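Local coordinates for arginine decarboxylase, A207R protein (PDB 2NVA), which decarboxylates arginine to agmatine with the help of pyridoxal 5'-phosphate, being a viral relative of the eukaryotic ornithine decarboxylases, at residues A[32-37]-A[249-254]; A[43-48]-A[54-59]; A[76-81]-A[85-90]. One frame throughout, in Å; residues are numbered along the deposited sequence.

Contact 1: A[32-37]-A[249-254]. With PL2 ((4-{[(4-{[amino(imino)methyl]amino}butyl)amino]methyl}-5-hydroxy-6-methylpyridin-3-yl)methyl dihydrogen phosphate), chain I.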
loop_
_atom_site.group_PDB
_atom_site.type_symbol
_atom_site.label_atom_id
_atom_site.label_comp_id
_atom_site.label_asym_id
_atom_site.label_seq_id
_atom_site.Cartn_x
_atom_site.Cartn_y
_atom_site.Cartn_z
ATOM N N ASP A 32 -0.069 12.684 -29.199
ATOM C CA ASP A 32 -0.169 13.670 -30.274
ATOM C C ASP A 32 -0.388 15.077 -29.736
ATOM O O ASP A 32 0.158 16.032 -30.282
ATOM C CB ASP A 32 -1.283 13.308 -31.270
ATOM C CG ASP A 32 -0.957 12.062 -32.083
ATOM O OD1 ASP A 32 -1.885 11.521 -32.728
ATOM O OD2 ASP A 32 0.211 11.613 -32.074
ATOM N N GLN A 33 -1.181 15.187 -28.668
ATOM C CA GLN A 33 -1.428 16.457 -27.997
ATOM C C GLN A 33 -0.165 16.977 -27.326
ATOM O O GLN A 33 0.115 18.171 -27.365
ATOM C CB GLN A 33 -2.547 16.325 -26.968
ATOM C CG GLN A 33 -3.936 16.319 -27.603
ATOM C CD GLN A 33 -4.239 17.629 -28.313
ATOM O OE1 GLN A 33 -4.154 17.717 -29.542
ATOM N NE2 GLN A 33 -4.578 18.668 -27.541
ATOM N N TRP A 34 0.588 16.077 -26.703
ATOM C CA TRP A 34 1.846 16.477 -26.080
ATOM C C TRP A 34 2.756 17.145 -27.114
ATOM O O TRP A 34 3.339 18.186 -26.843
ATOM C CB TRP A 34 2.566 15.279 -25.453
ATOM C CG TRP A 34 3.881 15.667 -24.826
ATOM C CD1 TRP A 34 5.089 15.844 -25.468
ATOM C CD2 TRP A 34 4.118 15.966 -23.444
ATOM N NE1 TRP A 34 6.057 16.215 -24.558
ATOM C CE2 TRP A 34 5.489 16.288 -23.311
ATOM C CE3 TRP A 34 3.310 15.960 -22.295
ATOM C CZ2 TRP A 34 6.063 16.621 -22.077
ATOM C CZ3 TRP A 34 3.883 16.293 -21.072
ATOM C CH2 TRP A 34 5.239 16.626 -20.974
ATOM N N THR A 35 2.864 16.527 -28.290
ATOM C CA THR A 35 3.692 17.021 -29.394
ATOM C C THR A 35 3.308 18.450 -29.787
ATOM O O THR A 35 4.176 19.276 -30.075
ATOM C CB THR A 35 3.616 16.048 -30.603
ATOM O OG1 THR A 35 4.042 14.743 -30.160
ATOM C CG2 THR A 35 4.504 16.504 -31.755
ATOM N N ILE A 36 2.009 18.733 -29.767
ATOM C CA ILE A 36 1.516 20.070 -30.059
ATOM C C ILE A 36 1.698 21.055 -28.888
ATOM O O ILE A 36 2.113 22.198 -29.107
ATOM C CB ILE A 36 0.046 20.071 -30.657
ATOM C CG1 ILE A 36 -0.572 21.475 -30.625
ATOM C CG2 ILE A 36 -0.877 19.185 -29.893
ATOM C CD1 ILE A 36 -0.160 22.354 -31.776
ATOM N N LEU A 37 1.411 20.616 -27.666
ATOM C CA LEU A 37 1.525 21.488 -26.497
ATOM C C LEU A 37 2.979 21.852 -26.191
ATOM O O LEU A 37 3.282 22.977 -25.797
ATOM C CB LEU A 37 0.878 20.833 -25.275
ATOM C CG LEU A 37 -0.618 20.530 -25.381
ATOM C CD1 LEU A 37 -1.112 19.819 -24.131
ATOM C CD2 LEU A 37 -1.409 21.806 -25.625
ATOM N N ILE A 249 15.431 19.536 -24.548
ATOM C CA ILE A 249 14.540 19.609 -23.395
ATOM C C ILE A 249 13.792 18.293 -23.305
ATOM O O ILE A 249 13.265 17.803 -24.298
ATOM C CB ILE A 249 13.526 20.771 -23.486
ATOM C CG1 ILE A 249 14.165 22.048 -24.094
ATOM C CG2 ILE A 249 12.785 20.985 -22.115
ATOM C CD1 ILE A 249 14.912 22.939 -23.090
ATOM N N VAL A 250 13.765 17.710 -22.115
ATOM C CA VAL A 250 12.997 16.489 -21.887
ATOM C C VAL A 250 12.098 16.688 -20.663
ATOM O O VAL A 250 12.266 17.653 -19.915
ATOM C CB VAL A 250 13.911 15.237 -21.663
ATOM C CG1 VAL A 250 14.787 14.957 -22.892
ATOM C CG2 VAL A 250 14.762 15.392 -20.413
ATOM N N ALA A 251 11.144 15.779 -20.483
ATOM C CA ALA A 251 10.265 15.790 -19.321
ATOM C C ALA A 251 10.065 14.354 -18.844
ATOM O O ALA A 251 10.381 13.410 -19.573
ATOM C CB ALA A 251 8.928 16.418 -19.662
ATOM N N GLU A 252 9.528 14.204 -17.633
ATOM C CA GLU A 252 9.295 12.886 -17.063
ATOM C C GLU A 252 7.820 12.743 -16.667
ATOM O O GLU A 252 7.515 12.481 -15.499
ATOM C CB GLU A 252 10.200 12.671 -15.848
ATOM C CG GLU A 252 11.696 12.846 -16.120
ATOM C CD GLU A 252 12.525 13.015 -14.843
ATOM O OE1 GLU A 252 11.933 13.162 -13.741
ATOM O OE2 GLU A 252 13.773 13.009 -14.938
ATOM N N PRO A 253 6.902 12.915 -17.637
ATOM C CA PRO A 253 5.495 12.855 -17.240
ATOM C C PRO A 253 5.053 11.429 -16.929
ATOM O O PRO A 253 5.416 10.502 -17.649
ATOM C CB PRO A 253 4.753 13.370 -18.483
ATOM C CG PRO A 253 5.651 13.019 -19.624
ATOM C CD PRO A 253 7.064 13.151 -19.088
ATOM N N GLY A 254 4.259 11.269 -15.870
ATOM C CA GLY A 254 3.623 9.988 -15.587
ATOM C C GLY A 254 2.127 10.142 -15.773
ATOM O O GLY A 254 1.552 9.646 -16.753
HETATM N N1 PL2 I . 9.823 11.704 -12.606
HETATM C C2 PL2 I . 10.243 11.420 -11.362
HETATM C C2A PL2 I . 11.751 11.352 -11.051
HETATM C C3 PL2 I . 9.282 11.192 -10.367
HETATM O O3 PL2 I . 9.732 10.923 -9.113
HETATM C C4 PL2 I . 7.902 11.260 -10.641
HETATM C C4A PL2 I . 6.804 11.001 -9.567
HETATM C C5 PL2 I . 7.544 11.567 -11.969
HETATM C C6 PL2 I . 8.525 11.779 -12.921
HETATM P P PL2 I . 3.825 12.685 -12.435
HETATM N N PL2 I . 7.261 11.318 -8.196
HETATM C CA PL2 I . 6.691 10.388 -7.211
HETATM C CG PL2 I . 4.565 9.498 -6.164
HETATM O OP2 PL2 I . 2.956 13.598 -11.442
HETATM O OP3 PL2 I . 3.054 11.255 -12.529
HETATM O OP1 PL2 I . 3.998 13.328 -13.771
HETATM O OP4 PL2 I . 5.202 12.459 -11.632
HETATM C C5M PL2 I . 6.061 11.671 -12.379
HETATM C CB PL2 I . 5.149 10.390 -7.262
HETATM C CD PL2 I . 3.018 9.525 -6.187
HETATM N NE PL2 I . 2.571 8.559 -5.159
HETATM C CZ PL2 I . 1.333 8.059 -5.029
HETATM N NH2 PL2 I . 1.085 7.167 -4.040
HETATM N NH1 PL2 I . 0.354 8.436 -5.857
#
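W34 points the far end of its indole at the outer side of A251 and P253, and the two residues meet it differently. The methyl of A251 comes to the rim of the ring, near its plane, with CB 3.8 Å from W34 CZ2. P253 approaches on a slant: P253 CG lies 4.3 Å from the centroid of the six-membered ring of W34 and 28° off the ring normal, an off-centre CH-pi contact. The tryptophan gets there because its CG stands anti to the backbone N (chi1 179°), which sends the long ring straight out from the helix; its NE1 is spent on the carbonyl of V41. Alanine is small enough to let so wide a ring come close, and proline gives it a stiff apolar surface. Between them E252 turns the other way, into the active site, where its OE1 lies 2.8 Å from the pyridine N1 of PL2, the place of the acidic residue in this decarboxylase family. G254 N donates a nearly straight bond to PL2 OP1 (3.0 Å, 167°), and glycine has no side chain to collide with PL2 OP3. In the TIM barrel, helix 24-37 thus covers the outside of strand 248-251, which runs between strands 41-46 and 210-212; F256 meets the indole edge-to-face, and helix 229-241 receives L37 and I249.

Contact 2: A[43-48]-A[54-59]. With PL2 ((4-{[(4-{[amino(imino)methyl]amino}butyl)amino]methyl}-5-hydroxy-6-methylpyridin-3-yl)methyl dihydrogen phosphate), chain I.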
loop_
_atom_site.group_PDB
_atom_site.type_symbol
_atom_site.label_atom_id
_atom_site.label_comp_id
_atom_site.label_asym_id
_atom_site.label_seq_id
_atom_site.Cartn_x
_atom_site.Cartn_y
_atom_site.Cartn_z
ATOM N N PRO A 43 9.132 13.635 -24.254
ATOM C CA PRO A 43 8.636 13.006 -23.031
ATOM C C PRO A 43 9.357 11.690 -22.744
ATOM O O PRO A 43 9.504 10.851 -23.636
ATOM C CB PRO A 43 7.150 12.757 -23.336
ATOM C CG PRO A 43 7.087 12.609 -24.827
ATOM C CD PRO A 43 8.241 13.406 -25.413
ATOM N N HIS A 44 9.816 11.538 -21.505
ATOM C CA HIS A 44 10.293 10.267 -21.004
ATOM C C HIS A 44 9.258 9.769 -20.004
ATOM O O HIS A 44 9.272 10.185 -18.853
ATOM C CB HIS A 44 11.675 10.430 -20.346
ATOM C CG HIS A 44 12.791 10.525 -21.342
ATOM N ND1 HIS A 44 13.756 9.548 -21.477
ATOM C CD2 HIS A 44 13.083 11.469 -22.268
ATOM C CE1 HIS A 44 14.592 9.887 -22.445
ATOM N NE2 HIS A 44 14.211 11.052 -22.939
ATOM N N TYR A 45 8.370 8.889 -20.467
ATOM C CA TYR A 45 7.245 8.446 -19.642
ATOM C C TYR A 45 7.730 7.773 -18.344
ATOM O O TYR A 45 8.570 6.876 -18.378
ATOM C CB TYR A 45 6.326 7.494 -20.424
ATOM C CG TYR A 45 5.270 6.851 -19.554
ATOM C CD1 TYR A 45 5.284 5.462 -19.298
ATOM C CD2 TYR A 45 4.284 7.624 -18.942
ATOM C CE1 TYR A 45 4.327 4.863 -18.466
ATOM C CE2 TYR A 45 3.317 7.042 -18.112
ATOM C CZ TYR A 45 3.335 5.670 -17.883
ATOM O OH TYR A 45 2.393 5.096 -17.054
ATOM N N ALA A 46 7.164 8.205 -17.215
ATOM C CA ALA A 46 7.505 7.661 -15.901
ATOM C C ALA A 46 6.773 6.340 -15.693
ATOM O O ALA A 46 5.598 6.304 -15.312
ATOM C CB ALA A 46 7.166 8.675 -14.781
ATOM N N VAL A 47 7.488 5.254 -15.977
ATOM C CA VAL A 47 6.960 3.893 -15.950
ATOM C C VAL A 47 6.264 3.560 -14.606
ATOM O O VAL A 47 5.263 2.832 -14.578
ATOM C CB VAL A 47 8.118 2.889 -16.230
ATOM C CG1 VAL A 47 7.666 1.425 -16.055
ATOM C CG2 VAL A 47 8.689 3.132 -17.654
ATOM N N LYS A 48 6.790 4.119 -13.521
ATOM C CA LYS A 48 6.267 3.877 -12.174
ATOM C C LYS A 48 4.797 4.236 -12.018
ATOM O O LYS A 48 4.121 3.694 -11.147
ATOM C CB LYS A 48 7.087 4.658 -11.134
ATOM C CG LYS A 48 7.101 6.160 -11.393
ATOM C CD LYS A 48 7.855 6.950 -10.325
ATOM C CE LYS A 48 9.349 7.045 -10.606
ATOM N NZ LYS A 48 9.722 7.724 -11.940
ATOM N N VAL A 54 0.763 -3.083 -22.315
ATOM C CA VAL A 54 0.166 -2.512 -23.535
ATOM C C VAL A 54 0.407 -1.003 -23.597
ATOM O O VAL A 54 0.688 -0.458 -24.669
ATOM C CB VAL A 54 -1.344 -2.860 -23.638
ATOM C CG1 VAL A 54 -2.025 -2.073 -24.752
ATOM C CG2 VAL A 54 -1.511 -4.358 -23.876
ATOM N N LEU A 55 0.303 -0.340 -22.445
ATOM C CA LEU A 55 0.598 1.089 -22.358
ATOM C C LEU A 55 2.048 1.362 -22.767
ATOM O O LEU A 55 2.310 2.282 -23.540
ATOM C CB LEU A 55 0.363 1.607 -20.931
ATOM C CG LEU A 55 0.622 3.092 -20.656
ATOM C CD1 LEU A 55 -0.258 3.985 -21.528
ATOM C CD2 LEU A 55 0.424 3.419 -19.178
ATOM N N LEU A 56 2.969 0.553 -22.248
ATOM C CA LEU A 56 4.383 0.744 -22.531
ATOM C C LEU A 56 4.677 0.498 -24.012
ATOM O O LEU A 56 5.455 1.233 -24.616
ATOM C CB LEU A 56 5.244 -0.162 -21.653
ATOM C CG LEU A 56 5.184 0.035 -20.136
ATOM C CD1 LEU A 56 6.097 -0.983 -19.445
ATOM C CD2 LEU A 56 5.551 1.462 -19.713
ATOM N N LYS A 57 4.054 -0.527 -24.590
ATOM C CA LYS A 57 4.226 -0.795 -26.028
ATOM C C LYS A 57 3.670 0.351 -26.875
ATOM O O LYS A 57 4.252 0.717 -27.901
ATOM C CB LYS A 57 3.601 -2.142 -26.418
ATOM C CG LYS A 57 3.679 -2.512 -27.914
ATOM C CD LYS A 57 5.119 -2.513 -28.432
ATOM C CE LYS A 57 5.187 -3.143 -29.831
ATOM N NZ LYS A 57 6.497 -2.838 -30.529
ATOM N N THR A 58 2.541 0.905 -26.446
ATOM C CA THR A 58 1.924 2.040 -27.127
ATOM C C THR A 58 2.843 3.261 -27.125
ATOM O O THR A 58 2.992 3.935 -28.146
ATOM C CB THR A 58 0.576 2.397 -26.483
ATOM O OG1 THR A 58 -0.289 1.253 -26.538
ATOM C CG2 THR A 58 -0.089 3.557 -27.215
ATOM N N MET A 59 3.443 3.531 -25.967
ATOM C CA MET A 59 4.468 4.568 -25.797
ATOM C C MET A 59 5.626 4.317 -26.770
ATOM O O MET A 59 6.040 5.207 -27.520
ATOM C CB MET A 59 5.048 4.538 -24.361
ATOM C CG MET A 59 4.116 4.958 -23.168
ATOM S SD MET A 59 3.503 6.655 -23.353
ATOM C CE MET A 59 2.436 6.649 -21.933
HETATM N N1 PL2 I . 9.823 11.704 -12.606
HETATM C C2 PL2 I . 10.243 11.420 -11.362
HETATM C C2A PL2 I . 11.751 11.352 -11.051
HETATM C C3 PL2 I . 9.282 11.192 -10.367
HETATM O O3 PL2 I . 9.732 10.923 -9.113
HETATM C C4 PL2 I . 7.902 11.260 -10.641
HETATM C C4A PL2 I . 6.804 11.001 -9.567
HETATM C C5 PL2 I . 7.544 11.567 -11.969
HETATM C C6 PL2 I . 8.525 11.779 -12.921
HETATM P P PL2 I . 3.825 12.685 -12.435
HETATM N N PL2 I . 7.261 11.318 -8.196
HETATM C CA PL2 I . 6.691 10.388 -7.211
HETATM C CG PL2 I . 4.565 9.498 -6.164
HETATM O OP2 PL2 I . 2.956 13.598 -11.442
HETATM O OP3 PL2 I . 3.054 11.255 -12.529
HETATM O OP1 PL2 I . 3.998 13.328 -13.771
HETATM O OP4 PL2 I . 5.202 12.459 -11.632
HETATM C C5M PL2 I . 6.061 11.671 -12.379
HETATM C CB PL2 I . 5.149 10.390 -7.262
HETATM C CD PL2 I . 3.018 9.525 -6.187
HETATM N NE PL2 I . 2.571 8.559 -5.159
HETATM C CZ PL2 I . 1.333 8.059 -5.029
HETATM N NH2 PL2 I . 1.085 7.167 -4.040
HETATM N NH1 PL2 I . 0.354 8.436 -5.857
#
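Y45 stands out from strand 41-46 like a plate, and three side chains of helix 53-61 close round it. M59 fills the hollow over one face: M59 CE sits 3.8 Å from the centroid of the Y45 ring and 16° off the normal, displaced toward the rim, while M59 SD lies obliquely at 4.7 Å from the same centroid, a Met-aromatic contact. A bend at chi2 (-59°) turns the terminal methyl in over the ring, a fit that an unbranched, flexible methionine makes easily. L56 takes the edge, where its CD2 comes 3.8 Å from Y45 CE1. L56 CD2 also lies 4.1 Å from V47 CG2, and so fills the notch between tyrosine and valine. L55 CD2 lies 3.3 Å from Y45 OH. The axes of 43-46 and 54-59 run antiparallel (175°), 10.7 Å apart at their closest, as expected within the beta-alpha-beta unit of strands 41-46 and 65-68. On the helix, T58 OG1 and T58 N grip the carbonyl of V54 from opposite faces. The other side of the strand faces PL2, the adduct of the cofactor with agmatine: A46 CB is 3.9 Å from PL2 C6, and K48 NZ, paired with D67, lies 3.8 Å from PL2 C2. Chemically the interface is apolar, held by dispersion and CH-pi attraction, and its buried phenol OH is satisfied by the carbonyl of N50. Tyrosine suits the spot, with a broad ring for the helix and one polar atom for the turn beyond the strand.

Contact 3: A[76-81]-A[85-90]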
loop_
_atom_site.group_PDB
_atom_site.type_symbol
_atom_site.label_atom_id
_atom_site.label_comp_id
_atom_site.label_asym_id
_atom_site.label_seq_id
_atom_site.Cartn_x
_atom_site.Cartn_y
_atom_site.Cartn_z
ATOM N N LYS A 76 11.561 -4.186 -17.722
ATOM C CA LYS A 76 10.202 -4.112 -18.304
ATOM C C LYS A 76 10.233 -3.416 -19.658
ATOM O O LYS A 76 9.639 -3.899 -20.610
ATOM C CB LYS A 76 9.213 -3.367 -17.383
ATOM C CG LYS A 76 8.807 -4.152 -16.150
ATOM C CD LYS A 76 7.694 -3.443 -15.363
ATOM C CE LYS A 76 7.105 -4.369 -14.264
ATOM N NZ LYS A 76 8.084 -4.640 -13.130
ATOM N N VAL A 77 10.930 -2.281 -19.718
ATOM C CA VAL A 77 11.017 -1.465 -20.931
ATOM C C VAL A 77 11.820 -2.180 -22.031
ATOM O O VAL A 77 11.414 -2.189 -23.213
ATOM C CB VAL A 77 11.583 -0.053 -20.604
ATOM C CG1 VAL A 77 11.890 0.750 -21.873
ATOM C CG2 VAL A 77 10.585 0.703 -19.708
ATOM N N ILE A 78 12.943 -2.782 -21.639
ATOM C CA ILE A 78 13.769 -3.561 -22.573
ATOM C C ILE A 78 12.987 -4.743 -23.166
ATOM O O ILE A 78 13.044 -5.006 -24.369
ATOM C CB ILE A 78 15.105 -4.019 -21.915
ATOM C CG1 ILE A 78 15.995 -2.793 -21.663
ATOM C CG2 ILE A 78 15.829 -5.071 -22.792
ATOM C CD1 ILE A 78 17.292 -3.093 -20.886
ATOM N N GLN A 79 12.231 -5.422 -22.317
ATOM C CA GLN A 79 11.401 -6.552 -22.758
ATOM C C GLN A 79 10.318 -6.169 -23.782
ATOM O O GLN A 79 9.894 -7.010 -24.574
ATOM C CB GLN A 79 10.799 -7.283 -21.548
ATOM C CG GLN A 79 11.614 -8.524 -21.105
ATOM C CD GLN A 79 12.628 -8.254 -19.973
ATOM O OE1 GLN A 79 12.418 -8.705 -18.819
ATOM N NE2 GLN A 79 13.721 -7.509 -20.280
ATOM N N ILE A 80 9.880 -4.913 -23.754
ATOM C CA ILE A 80 8.938 -4.340 -24.729
ATOM C C ILE A 80 9.608 -4.164 -26.109
ATOM O O ILE A 80 8.927 -4.112 -27.150
ATOM C CB ILE A 80 8.374 -2.970 -24.191
ATOM C CG1 ILE A 80 7.427 -3.177 -22.992
ATOM C CG2 ILE A 80 7.689 -2.145 -25.278
ATOM C CD1 ILE A 80 6.235 -4.129 -23.251
ATOM N N GLY A 81 10.946 -4.077 -26.112
ATOM C CA GLY A 81 11.726 -3.895 -27.339
ATOM C C GLY A 81 12.312 -2.498 -27.523
ATOM O O GLY A 81 12.805 -2.165 -28.598
ATOM N N SER A 85 19.042 3.002 -24.911
ATOM C CA SER A 85 19.448 4.401 -25.209
ATOM C C SER A 85 18.305 5.407 -24.977
ATOM O O SER A 85 18.555 6.612 -24.825
ATOM C CB SER A 85 19.982 4.531 -26.641
ATOM O OG SER A 85 18.982 4.236 -27.601
ATOM N N ARG A 86 17.063 4.901 -24.987
ATOM C CA ARG A 86 15.853 5.728 -24.797
ATOM C C ARG A 86 15.423 5.899 -23.325
ATOM O O ARG A 86 14.404 6.524 -23.053
ATOM C CB ARG A 86 14.687 5.180 -25.633
ATOM C CG ARG A 86 14.855 5.410 -27.119
ATOM C CD ARG A 86 13.920 4.507 -27.913
ATOM N NE ARG A 86 12.515 4.915 -27.785
ATOM C CZ ARG A 86 11.506 4.321 -28.423
ATOM N NH1 ARG A 86 10.262 4.750 -28.259
ATOM N NH2 ARG A 86 11.740 3.284 -29.214
ATOM N N ILE A 87 16.205 5.343 -22.394
ATOM C CA ILE A 87 15.877 5.342 -20.957
ATOM C C ILE A 87 16.748 6.346 -20.199
ATOM O O ILE A 87 17.966 6.396 -20.422
ATOM C CB ILE A 87 16.067 3.915 -20.350
ATOM C CG1 ILE A 87 15.173 2.911 -21.094
ATOM C CG2 ILE A 87 15.776 3.894 -18.822
ATOM C CD1 ILE A 87 15.464 1.454 -20.761
ATOM N N ILE A 88 16.122 7.154 -19.336
ATOM C CA ILE A 88 16.842 7.929 -18.320
ATOM C C ILE A 88 16.583 7.195 -17.007
ATOM O O ILE A 88 15.421 6.937 -16.659
ATOM C CB ILE A 88 16.346 9.395 -18.185
ATOM C CG1 ILE A 88 16.796 10.318 -19.340
ATOM C CG2 ILE A 88 16.886 10.045 -16.901
ATOM C CD1 ILE A 88 17.228 9.622 -20.575
ATOM N N PHE A 89 17.661 6.840 -16.299
ATOM C CA PHE A 89 17.541 6.254 -14.973
ATOM C C PHE A 89 17.322 7.424 -14.016
ATOM O O PHE A 89 18.273 7.909 -13.379
ATOM C CB PHE A 89 18.823 5.486 -14.639
ATOM C CG PHE A 89 18.666 4.418 -13.575
ATOM C CD1 PHE A 89 17.613 4.446 -12.649
ATOM C CD2 PHE A 89 19.633 3.417 -13.464
ATOM C CE1 PHE A 89 17.521 3.469 -11.650
ATOM C CE2 PHE A 89 19.551 2.438 -12.485
ATOM C CZ PHE A 89 18.501 2.452 -11.571
ATOM N N ALA A 90 16.072 7.891 -13.934
ATOM C CA ALA A 90 15.786 9.177 -13.277
ATOM C C ALA A 90 15.465 9.014 -11.785
ATOM O O ALA A 90 14.421 9.467 -11.308
ATOM C CB ALA A 90 14.650 9.914 -14.008
#
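V77 and I87 meet with no ring face or edge between them: the F89 ring turns instead to D98 and A102 of helix 96-105, and the R86 guanidinium, likewise taking no part, is hydrogen-bonded through NH1 to the carbonyls of C60 and V64 and through NE to N65 OD1. Two branched aliphatic side chains reach for each other tip to tip. I87 CD1 comes 3.8 Å from V77 CG1, and I87 CG1 follows at 4.0 Å from that same methyl. The isoleucine is stretched out (chi2 169°), which carries its CD1 across to the helix. I78 adds a looser touch, its CG1 4.4 Å from I87 CD1. Helix 71-80 ends just beyond in a Schellman motif at G81, whose N bonds to I78 O (2.9 Å) and weakly to V77 O. At the positive phi of G81 (106°) a CB would be jammed against the carbonyl O of I80, which suits glycine to the place. The contact joins the helix to strand 87-89 in the beta-alpha-beta unit that starts at strand 65-68, whose C68 and ring-bearing F66 also pack on V77. Chemically this is small, purely apolar packing: dispersion lacks direction, so fit of shape and burial must do the work.

How the contacts relate
All three contacts join helices to strands of one TIM barrel. Contacts 1 and 2, with centres about 12 Å apart, are linked through neighbouring strands: A251 O lies 2.7 Å from H44 N and P253 O 2.9 Å from A46 N, probably hydrogen bonds. Both touch PL2, contact 1 at its phosphate and pyridine nitrogen, contact 2 beside the ring. Contact 3 is centred about 9 Å from the centre of contact 2, and the two meet where V47 CG2 packs 3.7 Å from V77 CG2. From contact 1 it is about 17 Å between centres, yet E252 OE2 touches A90 CB at 3.3 Å. A90 belongs to the ligand pocket, whereas the I87 side chain stays about 11 Å from PL2.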